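Long-range contacts in benzoylformate Decarboxylase (Polynucleobacter necessarius, PDB 4K9Q), which probably catalyses the decarboxylation of benzoylformate to benzaldehyde with the help of thiamine diphosphate and a magnesium ion: residues F454-Y459 / K526-L531; L496-L501 / I520-T525; A96-R101 / S157-D162. All coordinates share one frame; numbering follows the deposited sequence.

Interaction 1. Residues F454-Y459 / K526-L531; sequences FQNEEY and KELKPL. With MG (magnesium ion), chain C; TPP (thiamine diphosphate), chain D.
Two lysines converge on Glu-458 OE1: Lys-526 NZ at 3.1 Å, a salt bridge whose hydrogen bond is weak, and Lys-463 from the helix that follows. The other oxygen, Glu-458 OE2, lies 2.8 Å from the backbone oxygen of Lys-526, a separation short enough that the carboxylate may carry a proton. Leu-528 covers this oxygen, its CD1 standing 3.7 Å from Glu-458 OE2. Lys-526 reaches its salt bridge by a detour: its chain bends at chi3 (97°) and again at chi4 (-68°), folding over the backbone of Asn-456, whose O comes 3.3 Å from Lys-526 CG.

Beneath this outer layer is the cofactor. Asn-456 divides its amide between two tasks, OD1 binding magnesium at 2.2 Å while ND2 donates to TPP O3B at 3.1 Å. A water joins the same ND2 to the backbone O of Glu-527, so the C-terminal segment has an indirect hold on the amide. Glu-458 contributes its carbonyl to the metal (O to magnesium 2.3 Å), which leaves the carboxylate to tie the turn to Lys-526. Asp-429, two diphosphate oxygens and a water that also donates to Phe-454 O complete the shell. This division of labour, with aspartate, asparagine and a backbone carbonyl holding magnesium against a diphosphate at the end of a strand, is the signature site of thiamine diphosphate enzymes.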
loop_
_atom_site.group_PDB
_atom_site.type_symbol
_atom_site.label_atom_id
_atom_site.label_comp_id
_atom_site.label_asym_id
_atom_site.label_seq_id
_atom_site.Cartn_x
_atom_site.Cartn_y
_atom_site.Cartn_z
ATOM N N PHE A 454 -23.744 32.364 -5.291
ATOM C CA PHE A 454 -23.095 33.585 -5.743
ATOM C C PHE A 454 -22.569 33.400 -7.158
ATOM O O PHE A 454 -21.520 32.789 -7.373
ATOM C CB PHE A 454 -21.969 33.964 -4.768
ATOM C CG PHE A 454 -22.475 34.407 -3.418
ATOM C CD1 PHE A 454 -23.055 33.502 -2.544
ATOM C CD2 PHE A 454 -22.368 35.731 -3.031
ATOM C CE1 PHE A 454 -23.534 33.914 -1.303
ATOM C CE2 PHE A 454 -22.830 36.153 -1.788
ATOM C CZ PHE A 454 -23.417 35.243 -0.925
ATOM N N GLN A 455 -23.305 33.914 -8.135
ATOM C CA GLN A 455 -22.976 33.630 -9.527
ATOM C C GLN A 455 -22.113 34.711 -10.189
ATOM O O GLN A 455 -22.624 35.724 -10.655
ATOM C CB GLN A 455 -24.245 33.359 -10.345
ATOM C CG GLN A 455 -23.934 32.945 -11.769
ATOM C CD GLN A 455 -25.163 32.569 -12.554
ATOM O OE1 GLN A 455 -26.091 33.366 -12.706
ATOM N NE2 GLN A 455 -25.170 31.360 -13.080
ATOM N N ASN A 456 -20.797 34.481 -10.229
ATOM C CA ASN A 456 -19.884 35.368 -10.959
ATOM C C ASN A 456 -19.408 34.781 -12.291
ATOM O O ASN A 456 -18.563 35.366 -12.973
ATOM C CB ASN A 456 -18.694 35.823 -10.083
ATOM C CG ASN A 456 -17.913 34.655 -9.500
ATOM O OD1 ASN A 456 -18.128 33.517 -9.886
ATOM N ND2 ASN A 456 -17.006 34.938 -8.569
ATOM N N GLU A 457 -19.985 33.639 -12.666
ATOM C CA GLU A 457 -19.669 32.950 -13.918
ATOM C C GLU A 457 -18.187 32.651 -14.093
ATOM O O GLU A 457 -17.670 32.684 -15.209
ATOM C CB GLU A 457 -20.218 33.734 -15.121
ATOM C CG GLU A 457 -21.703 33.987 -14.974
ATOM C CD GLU A 457 -22.362 34.454 -16.256
ATOM O OE1 GLU A 457 -21.903 35.462 -16.824
ATOM O OE2 GLU A 457 -23.338 33.806 -16.688
ATOM N N GLU A 458 -17.513 32.341 -12.991
ATOM C CA GLU A 458 -16.083 32.049 -13.034
ATOM C C GLU A 458 -15.638 31.270 -11.807
ATOM O O GLU A 458 -16.327 31.243 -10.800
ATOM C CB GLU A 458 -15.287 33.362 -13.114
ATOM C CG GLU A 458 -15.394 34.218 -11.842
ATOM C CD GLU A 458 -14.933 35.667 -12.022
ATOM O OE1 GLU A 458 -14.351 36.000 -13.078
ATOM O OE2 GLU A 458 -15.176 36.473 -11.090
ATOM N N TYR A 459 -14.483 30.626 -11.897
ATOM C CA TYR A 459 -13.817 30.115 -10.716
ATOM C C TYR A 459 -13.006 31.286 -10.144
ATOM O O TYR A 459 -11.804 31.409 -10.383
ATOM C CB TYR A 459 -12.887 28.961 -11.098
ATOM C CG TYR A 459 -13.541 27.630 -11.484
ATOM C CD1 TYR A 459 -14.566 27.054 -10.720
ATOM C CD2 TYR A 459 -13.079 26.919 -12.590
ATOM C CE1 TYR A 459 -15.118 25.818 -11.073
ATOM C CE2 TYR A 459 -13.621 25.694 -12.941
ATOM C CZ TYR A 459 -14.639 25.145 -12.180
ATOM O OH TYR A 459 -15.165 23.919 -12.548
ATOM N N LYS A 526 -18.150 40.265 -11.373
ATOM C CA LYS A 526 -17.064 39.351 -11.699
ATOM C C LYS A 526 -15.744 39.897 -11.181
ATOM O O LYS A 526 -14.732 39.191 -11.178
ATOM C CB LYS A 526 -16.984 39.112 -13.212
ATOM C CG LYS A 526 -18.255 38.527 -13.821
ATOM C CD LYS A 526 -18.148 38.390 -15.337
ATOM C CE LYS A 526 -17.752 36.980 -15.774
ATOM N NZ LYS A 526 -16.362 36.587 -15.399
ATOM N N GLU A 527 -15.750 41.152 -10.734
ATOM C CA GLU A 527 -14.550 41.739 -10.165
ATOM C C GLU A 527 -14.225 40.992 -8.887
ATOM O O GLU A 527 -15.125 40.525 -8.184
ATOM C CB GLU A 527 -14.714 43.238 -9.897
ATOM C CG GLU A 527 -15.010 44.072 -11.146
ATOM C CD GLU A 527 -14.010 43.845 -12.275
ATOM O OE1 GLU A 527 -12.801 43.727 -11.992
ATOM O OE2 GLU A 527 -14.435 43.784 -13.449
ATOM N N LEU A 528 -12.937 40.869 -8.597
ATOM C CA LEU A 528 -12.486 40.098 -7.448
ATOM C C LEU A 528 -11.504 40.906 -6.613
ATOM O O LEU A 528 -10.586 41.537 -7.141
ATOM C CB LEU A 528 -11.819 38.796 -7.912
ATOM C CG LEU A 528 -12.691 37.767 -8.641
ATOM C CD1 LEU A 528 -11.828 36.889 -9.529
ATOM C CD2 LEU A 528 -13.468 36.911 -7.636
ATOM N N LYS A 529 -11.712 40.883 -5.304
ATOM C CA LYS A 529 -10.775 41.492 -4.377
ATOM C C LYS A 529 -9.492 40.667 -4.343
ATOM O O LYS A 529 -9.448 39.560 -4.885
ATOM C CB LYS A 529 -11.408 41.594 -2.989
ATOM C CG LYS A 529 -12.592 42.555 -2.960
ATOM C CD LYS A 529 -13.429 42.395 -1.711
ATOM C CE LYS A 529 -14.672 43.278 -1.780
ATOM N NZ LYS A 529 -14.319 44.720 -1.920
ATOM N N PRO A 530 -8.430 41.222 -3.744
ATOM C CA PRO A 530 -7.163 40.500 -3.560
ATOM C C PRO A 530 -7.337 39.312 -2.623
ATOM O O PRO A 530 -8.239 39.332 -1.784
ATOM C CB PRO A 530 -6.259 41.544 -2.899
ATOM C CG PRO A 530 -6.838 42.867 -3.309
ATOM C CD PRO A 530 -8.327 42.639 -3.351
ATOM N N LEU A 531 -6.492 38.294 -2.762
ATOM C CA LEU A 531 -6.550 37.136 -1.868
ATOM C C LEU A 531 -6.507 37.541 -0.393
ATOM O O LEU A 531 -7.279 37.030 0.429
ATOM C CB LEU A 531 -5.405 36.165 -2.165
ATOM C CG LEU A 531 -5.625 35.032 -3.165
ATOM C CD1 LEU A 531 -4.395 34.128 -3.199
ATOM C CD2 LEU A 531 -6.865 34.223 -2.810
HETATM MG MG MG C . -17.743 31.543 -9.027
HETATM N "N1'" TPP D . -11.639 20.384 -7.601
HETATM C "C2'" TPP D . -11.922 20.014 -6.296
HETATM C CM2 TPP D . -12.635 18.726 -6.009
HETATM N "N3'" TPP D . -11.538 20.812 -5.235
HETATM C "C4'" TPP D . -10.876 21.991 -5.471
HETATM N "N4'" TPP D . -10.496 22.748 -4.444
HETATM C "C5'" TPP D . -10.619 22.390 -6.783
HETATM C "C6'" TPP D . -10.984 21.579 -7.856
HETATM C "C7'" TPP D . -9.890 23.683 -7.043
HETATM N N3 TPP D . -10.622 24.916 -6.789
HETATM C C2 TPP D . -10.468 25.707 -5.662
HETATM S S1 TPP D . -11.379 27.034 -5.658
HETATM C C5 TPP D . -12.001 26.659 -7.102
HETATM C C4 TPP D . -11.512 25.477 -7.650
HETATM C CM4 TPP D . -11.916 24.888 -8.978
HETATM C C6 TPP D . -12.984 27.638 -7.679
HETATM C C7 TPP D . -14.255 27.837 -6.869
HETATM O O7 TPP D . -15.111 28.572 -7.713
HETATM P PA TPP D . -16.553 29.080 -7.214
HETATM O O1A TPP D . -17.209 27.983 -6.426
HETATM O O2A TPP D . -17.391 29.488 -8.384
HETATM O O3A TPP D . -16.214 30.242 -6.155
HETATM P PB TPP D . -15.640 31.716 -6.439
HETATM O O1B TPP D . -14.161 31.639 -6.234
HETATM O O2B TPP D . -16.286 32.617 -5.410
HETATM O O3B TPP D . -15.932 32.151 -7.839
HETATM O O HOH W 1 -18.882 32.178 -7.075
HETATM O O HOH W 2 -16.721 37.951 -8.045
#

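Interaction 2. Residues L496-L501 / I520-T525; sequences LKVETL and IVVPIT
Two valine torsions set up the apolar side of this contact. Val-498 has chi1 -63°, which places CG2 between its own N and carbonyl carbon; Val-522, at -171°, keeps CG2 beside its own N, and the two methyls meet at 3.9 Å. Ile-520 CG2 adds a second contact to Val-498 CG2, 4.1 Å away. The setting is a beta-alpha-beta crossover: strand 494-497 leads into helix 501-513 and returns as strand 517-523, parallel to its start. Helix residue Leu-504 packs on both Val-498 and Ile-520, so this corner belongs to the core between sheet and helix. Thr-500 N-caps that helix.

The strands themselves are joined through Val-521, which spends both its backbone groups on one neighbour. Its N donates to Leu-496 O at 2.9 Å, and its O accepts from Val-498 N at the same length of 2.9 Å, both nearly straight. On the face carrying Lys-497 and Val-521, Gln-455 of the adjoining central strand touches both side chains. Glu-499 approaches the ring of Pro-523 from across, OE1 to CG 3.7 Å.

The proline ends the pairing. With no N-H to offer, Pro-523 instead presses CD tightly to Val-498 O, 2.9 Å away, and this buried carbonyl oxygen finds no hydrogen-bonding partner in the model.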
loop_
_atom_site.group_PDB
_atom_site.type_symbol
_atom_site.label_atom_id
_atom_site.label_comp_id
_atom_site.label_asym_id
_atom_site.label_seq_id
_atom_site.Cartn_x
_atom_site.Cartn_y
_atom_site.Cartn_z
ATOM N N LEU A 496 -35.036 30.034 -7.911
ATOM C CA LEU A 496 -35.233 31.265 -8.663
ATOM C C LEU A 496 -33.977 32.110 -8.652
ATOM O O LEU A 496 -33.085 31.922 -7.815
ATOM C CB LEU A 496 -36.403 32.074 -8.102
ATOM C CG LEU A 496 -36.087 32.936 -6.883
ATOM C CD1 LEU A 496 -37.163 34.010 -6.678
ATOM C CD2 LEU A 496 -35.959 32.048 -5.675
ATOM N N LYS A 497 -33.917 33.038 -9.596
ATOM C CA LYS A 497 -32.826 33.991 -9.696
ATOM C C LYS A 497 -33.315 35.374 -9.276
ATOM O O LYS A 497 -34.410 35.798 -9.671
ATOM C CB LYS A 497 -32.327 34.025 -11.137
ATOM C CG LYS A 497 -31.131 34.929 -11.379
ATOM C CD LYS A 497 -30.563 34.663 -12.777
ATOM C CE LYS A 497 -29.424 35.595 -13.116
ATOM N NZ LYS A 497 -28.996 35.451 -14.538
ATOM N N VAL A 498 -32.524 36.071 -8.470
ATOM C CA VAL A 498 -32.887 37.422 -8.030
ATOM C C VAL A 498 -31.920 38.429 -8.646
ATOM O O VAL A 498 -30.750 38.126 -8.822
ATOM C CB VAL A 498 -32.919 37.539 -6.492
ATOM C CG1 VAL A 498 -34.000 36.615 -5.903
ATOM C CG2 VAL A 498 -31.556 37.212 -5.892
ATOM N N GLU A 499 -32.410 39.618 -8.988
ATOM C CA GLU A 499 -31.566 40.605 -9.668
ATOM C C GLU A 499 -31.341 41.874 -8.855
ATOM O O GLU A 499 -30.565 42.741 -9.262
ATOM C CB GLU A 499 -32.154 40.974 -11.035
ATOM C CG GLU A 499 -32.251 39.818 -12.026
ATOM C CD GLU A 499 -30.910 39.439 -12.630
ATOM O OE1 GLU A 499 -29.920 40.169 -12.408
ATOM O OE2 GLU A 499 -30.841 38.405 -13.328
ATOM N N THR A 500 -32.037 42.002 -7.729
ATOM C CA THR A 500 -31.823 43.148 -6.841
ATOM C C THR A 500 -31.753 42.698 -5.399
ATOM O O THR A 500 -32.199 41.599 -5.061
ATOM C CB THR A 500 -32.968 44.185 -6.927
ATOM O OG1 THR A 500 -34.158 43.642 -6.339
ATOM C CG2 THR A 500 -33.239 44.608 -8.377
ATOM N N LEU A 501 -31.224 43.562 -4.541
ATOM C CA LEU A 501 -31.153 43.255 -3.114
ATOM C C LEU A 501 -32.540 43.165 -2.470
ATOM O O LEU A 501 -32.737 42.397 -1.534
ATOM C CB LEU A 501 -30.261 44.263 -2.383
ATOM C CG LEU A 501 -28.784 44.259 -2.789
ATOM C CD1 LEU A 501 -28.028 45.333 -2.022
ATOM C CD2 LEU A 501 -28.143 42.885 -2.547
ATOM N N ILE A 520 -31.479 29.935 -4.320
ATOM C CA ILE A 520 -31.580 31.343 -4.678
ATOM C C ILE A 520 -30.308 31.741 -5.412
ATOM O O ILE A 520 -29.225 31.732 -4.834
ATOM C CB ILE A 520 -31.759 32.215 -3.424
ATOM C CG1 ILE A 520 -32.998 31.749 -2.653
ATOM C CG2 ILE A 520 -31.852 33.696 -3.801
ATOM C CD1 ILE A 520 -33.222 32.451 -1.327
ATOM N N VAL A 521 -30.438 32.081 -6.690
ATOM C CA VAL A 521 -29.273 32.418 -7.500
ATOM C C VAL A 521 -29.106 33.938 -7.534
ATOM O O VAL A 521 -30.039 34.669 -7.884
ATOM C CB VAL A 521 -29.409 31.835 -8.935
ATOM C CG1 VAL A 521 -28.166 32.148 -9.767
ATOM C CG2 VAL A 521 -29.679 30.322 -8.876
ATOM N N VAL A 522 -27.923 34.406 -7.147
ATOM C CA VAL A 522 -27.628 35.826 -7.082
ATOM C C VAL A 522 -26.470 36.159 -8.026
ATOM O O VAL A 522 -25.325 35.790 -7.766
ATOM C CB VAL A 522 -27.237 36.245 -5.652
ATOM C CG1 VAL A 522 -27.152 37.776 -5.554
ATOM C CG2 VAL A 522 -28.228 35.679 -4.640
ATOM N N PRO A 523 -26.764 36.834 -9.147
ATOM C CA PRO A 523 -25.665 37.283 -10.009
ATOM C C PRO A 523 -24.862 38.366 -9.297
ATOM O O PRO A 523 -25.448 39.311 -8.754
ATOM C CB PRO A 523 -26.381 37.881 -11.226
ATOM C CG PRO A 523 -27.804 37.471 -11.111
ATOM C CD PRO A 523 -28.082 37.230 -9.663
ATOM N N ILE A 524 -23.539 38.231 -9.275
ATOM C CA ILE A 524 -22.697 39.232 -8.646
ATOM C C ILE A 524 -21.634 39.711 -9.618
ATOM O O ILE A 524 -21.420 39.106 -10.676
ATOM C CB ILE A 524 -22.027 38.705 -7.353
ATOM C CG1 ILE A 524 -21.195 37.450 -7.646
ATOM C CG2 ILE A 524 -23.096 38.429 -6.285
ATOM C CD1 ILE A 524 -20.236 37.066 -6.520
ATOM N N THR A 525 -20.977 40.803 -9.256
ATOM C CA THR A 525 -19.858 41.309 -10.021
ATOM C C THR A 525 -18.814 40.214 -10.219
ATOM O O THR A 525 -18.642 39.337 -9.355
ATOM C CB THR A 525 -19.228 42.518 -9.319
ATOM O OG1 THR A 525 -18.110 42.991 -10.078
ATOM C CG2 THR A 525 -18.787 42.142 -7.906
#

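Interaction 3. Residues A96-R101 / S157-D162; sequences AGQQTR and SLPLDD
Neighbouring parallel strands, 93-98 and 154-159, meet here at their C-terminal ends, pairing Ala-96 with Ser-157, Gly-97 with Leu-158 and Gln-98 with Pro-159. Leu-158 N donates to Ala-96 O at 3.0 Å, and Leu-158 O accepts from Gln-98 N. A weak bond from Leu-160 N to Gln-98 O continues the pairing as the strands run out. On the face shared by Gln-98 and Ser-157, Gln-98 CB lies 3.5 Å from Ser-157 OG, while Gln-98 NE2 and Ser-157 OG both turn to Glu-128; a water also bridges Ser-157 OG to Gly-97 O.

Both strands lie in the six-stranded parallel sheet of the N-terminal domain, which in this family typically binds the cofactor's pyrimidine; the side chain of Ala-96 is about 10 Å from a bound thiamine diphosphate. Beyond the sheet, side chains take over. Asp-161 OD1 accepts from Arg-101 N at 2.9 Å, met from above the carboxylate plane. Arg-101 then grips Asp-162 side-on: NE to OD1 is 2.9 Å and NH1 to OD2 2.8 Å, each oxygen using its syn lone pair. The extended chain from CG to NE carries the guanidinium out to this carboxylate, and the two planes lie only 11° apart. Pro-159 CG sits over one guanidinium face, 3.7 Å above its plane and offset toward the rim. NH1 also donates to Pro-129 O, and NH2 to Ala-130 O of a neighbouring subunit, so the buried ion pair reaches the subunit interface.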
loop_
_atom_site.group_PDB
_atom_site.type_symbol
_atom_site.label_atom_id
_atom_site.label_comp_id
_atom_site.label_asym_id
_atom_site.label_seq_id
_atom_site.Cartn_x
_atom_site.Cartn_y
_atom_site.Cartn_z
ATOM N N ALA A 96 -18.831 -0.972 1.855
ATOM C CA ALA A 96 -19.139 -1.240 0.457
ATOM C C ALA A 96 -19.364 -2.730 0.270
ATOM O O ALA A 96 -18.603 -3.545 0.791
ATOM C CB ALA A 96 -18.013 -0.771 -0.445
ATOM N N GLY A 97 -20.403 -3.094 -0.474
ATOM C CA GLY A 97 -20.592 -4.485 -0.830
ATOM C C GLY A 97 -19.426 -4.960 -1.671
ATOM O O GLY A 97 -18.735 -4.170 -2.322
ATOM N N GLN A 98 -19.206 -6.263 -1.643
ATOM C CA GLN A 98 -18.156 -6.926 -2.392
ATOM C C GLN A 98 -18.805 -8.114 -3.101
ATOM O O GLN A 98 -19.870 -8.593 -2.669
ATOM C CB GLN A 98 -17.076 -7.406 -1.416
ATOM C CG GLN A 98 -15.982 -8.326 -1.992
ATOM C CD GLN A 98 -15.124 -7.637 -3.052
ATOM O OE1 GLN A 98 -15.594 -7.379 -4.164
ATOM N NE2 GLN A 98 -13.863 -7.341 -2.714
ATOM N N GLN A 99 -18.193 -8.575 -4.192
ATOM C CA GLN A 99 -18.696 -9.753 -4.899
ATOM C C GLN A 99 -18.753 -10.953 -3.958
ATOM O O GLN A 99 -18.052 -10.998 -2.950
ATOM C CB GLN A 99 -17.852 -10.062 -6.142
ATOM C CG GLN A 99 -18.459 -9.523 -7.445
ATOM C CD GLN A 99 -19.680 -10.331 -7.907
ATOM O OE1 GLN A 99 -20.283 -11.088 -7.135
ATOM N NE2 GLN A 99 -20.049 -10.166 -9.174
ATOM N N THR A 100 -19.597 -11.919 -4.295
ATOM C CA THR A 100 -19.774 -13.093 -3.461
ATOM C C THR A 100 -18.483 -13.912 -3.315
ATOM O O THR A 100 -17.727 -14.086 -4.281
ATOM C CB THR A 100 -20.900 -13.990 -4.008
ATOM O OG1 THR A 100 -20.871 -15.238 -3.317
ATOM C CG2 THR A 100 -20.705 -14.240 -5.497
ATOM N N ARG A 101 -18.239 -14.432 -2.111
ATOM C CA ARG A 101 -17.078 -15.299 -1.893
ATOM C C ARG A 101 -17.104 -16.505 -2.838
ATOM O O ARG A 101 -16.071 -17.134 -3.070
ATOM C CB ARG A 101 -16.995 -15.798 -0.438
ATOM C CG ARG A 101 -16.724 -14.713 0.588
ATOM C CD ARG A 101 -16.494 -15.296 2.006
ATOM N NE ARG A 101 -16.721 -14.249 2.999
ATOM C CZ ARG A 101 -15.762 -13.549 3.597
ATOM N NH1 ARG A 101 -16.091 -12.596 4.461
ATOM N NH2 ARG A 101 -14.478 -13.799 3.334
ATOM N N SER A 157 -15.210 -3.868 3.634
ATOM C CA SER A 157 -15.625 -4.490 2.391
ATOM C C SER A 157 -16.344 -5.781 2.753
ATOM O O SER A 157 -15.764 -6.657 3.400
ATOM C CB SER A 157 -14.387 -4.789 1.541
ATOM O OG SER A 157 -14.728 -5.520 0.381
ATOM N N LEU A 158 -17.598 -5.908 2.325
ATOM C CA LEU A 158 -18.495 -6.944 2.832
ATOM C C LEU A 158 -19.081 -7.820 1.714
ATOM O O LEU A 158 -20.015 -7.423 1.025
ATOM C CB LEU A 158 -19.605 -6.278 3.663
ATOM C CG LEU A 158 -19.037 -5.463 4.847
ATOM C CD1 LEU A 158 -20.014 -4.459 5.366
ATOM C CD2 LEU A 158 -18.554 -6.376 5.962
ATOM N N PRO A 159 -18.517 -9.016 1.517
ATOM C CA PRO A 159 -19.031 -9.922 0.476
ATOM C C PRO A 159 -20.536 -10.196 0.617
ATOM O O PRO A 159 -21.010 -10.463 1.714
ATOM C CB PRO A 159 -18.217 -11.200 0.701
ATOM C CG PRO A 159 -16.912 -10.699 1.252
ATOM C CD PRO A 159 -17.281 -9.532 2.142
ATOM N N LEU A 160 -21.265 -10.162 -0.493
ATOM C CA LEU A 160 -22.730 -10.120 -0.448
ATOM C C LEU A 160 -23.356 -11.378 0.134
ATOM O O LEU A 160 -24.473 -11.342 0.653
ATOM C CB LEU A 160 -23.296 -9.853 -1.849
ATOM C CG LEU A 160 -23.107 -10.978 -2.868
ATOM C CD1 LEU A 160 -24.342 -11.872 -2.871
ATOM C CD2 LEU A 160 -22.869 -10.391 -4.251
ATOM N N ASP A 161 -22.635 -12.484 0.031
ATOM C CA ASP A 161 -23.151 -13.773 0.484
ATOM C C ASP A 161 -23.053 -13.984 1.994
ATOM O O ASP A 161 -23.617 -14.949 2.514
ATOM C CB ASP A 161 -22.479 -14.935 -0.271
ATOM C CG ASP A 161 -20.949 -14.940 -0.147
ATOM O OD1 ASP A 161 -20.310 -13.862 -0.165
ATOM O OD2 ASP A 161 -20.376 -16.053 -0.059
ATOM N N ASP A 162 -22.353 -13.096 2.701
ATOM C CA ASP A 162 -22.159 -13.289 4.138
ATOM C C ASP A 162 -23.459 -13.107 4.927
ATOM O O ASP A 162 -23.674 -13.778 5.943
ATOM C CB ASP A 162 -21.125 -12.304 4.697
ATOM C CG ASP A 162 -19.691 -12.624 4.276
ATOM O OD1 ASP A 162 -19.445 -13.643 3.596
ATOM O OD2 ASP A 162 -18.805 -11.833 4.652
HETATM O O HOH W 3 -15.954 -3.593 -1.301
#

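In the fold
Followed from the N terminus, the chain first closes interaction 3, bringing 157-162 back beside 96-101 and joining neighbouring strands of the N-terminal sheet. The central domain comes next. Interaction 1 then opens at 454-459 and closes only with the C-terminal tail, 526-531; within that loop, interaction 2 opens and closes, pairing the edge strand 494-497 with 517-523. These two contacts share a sheet, since strands 449-455 and 517-523 are neighbours and Gln-455 probably hydrogen-bonds Val-522 and Ile-524. Interaction 3 lies apart, its centre about 47 Å from that of interaction 1, in a different sheet with the same 2-1-3-4-6-5 strand order.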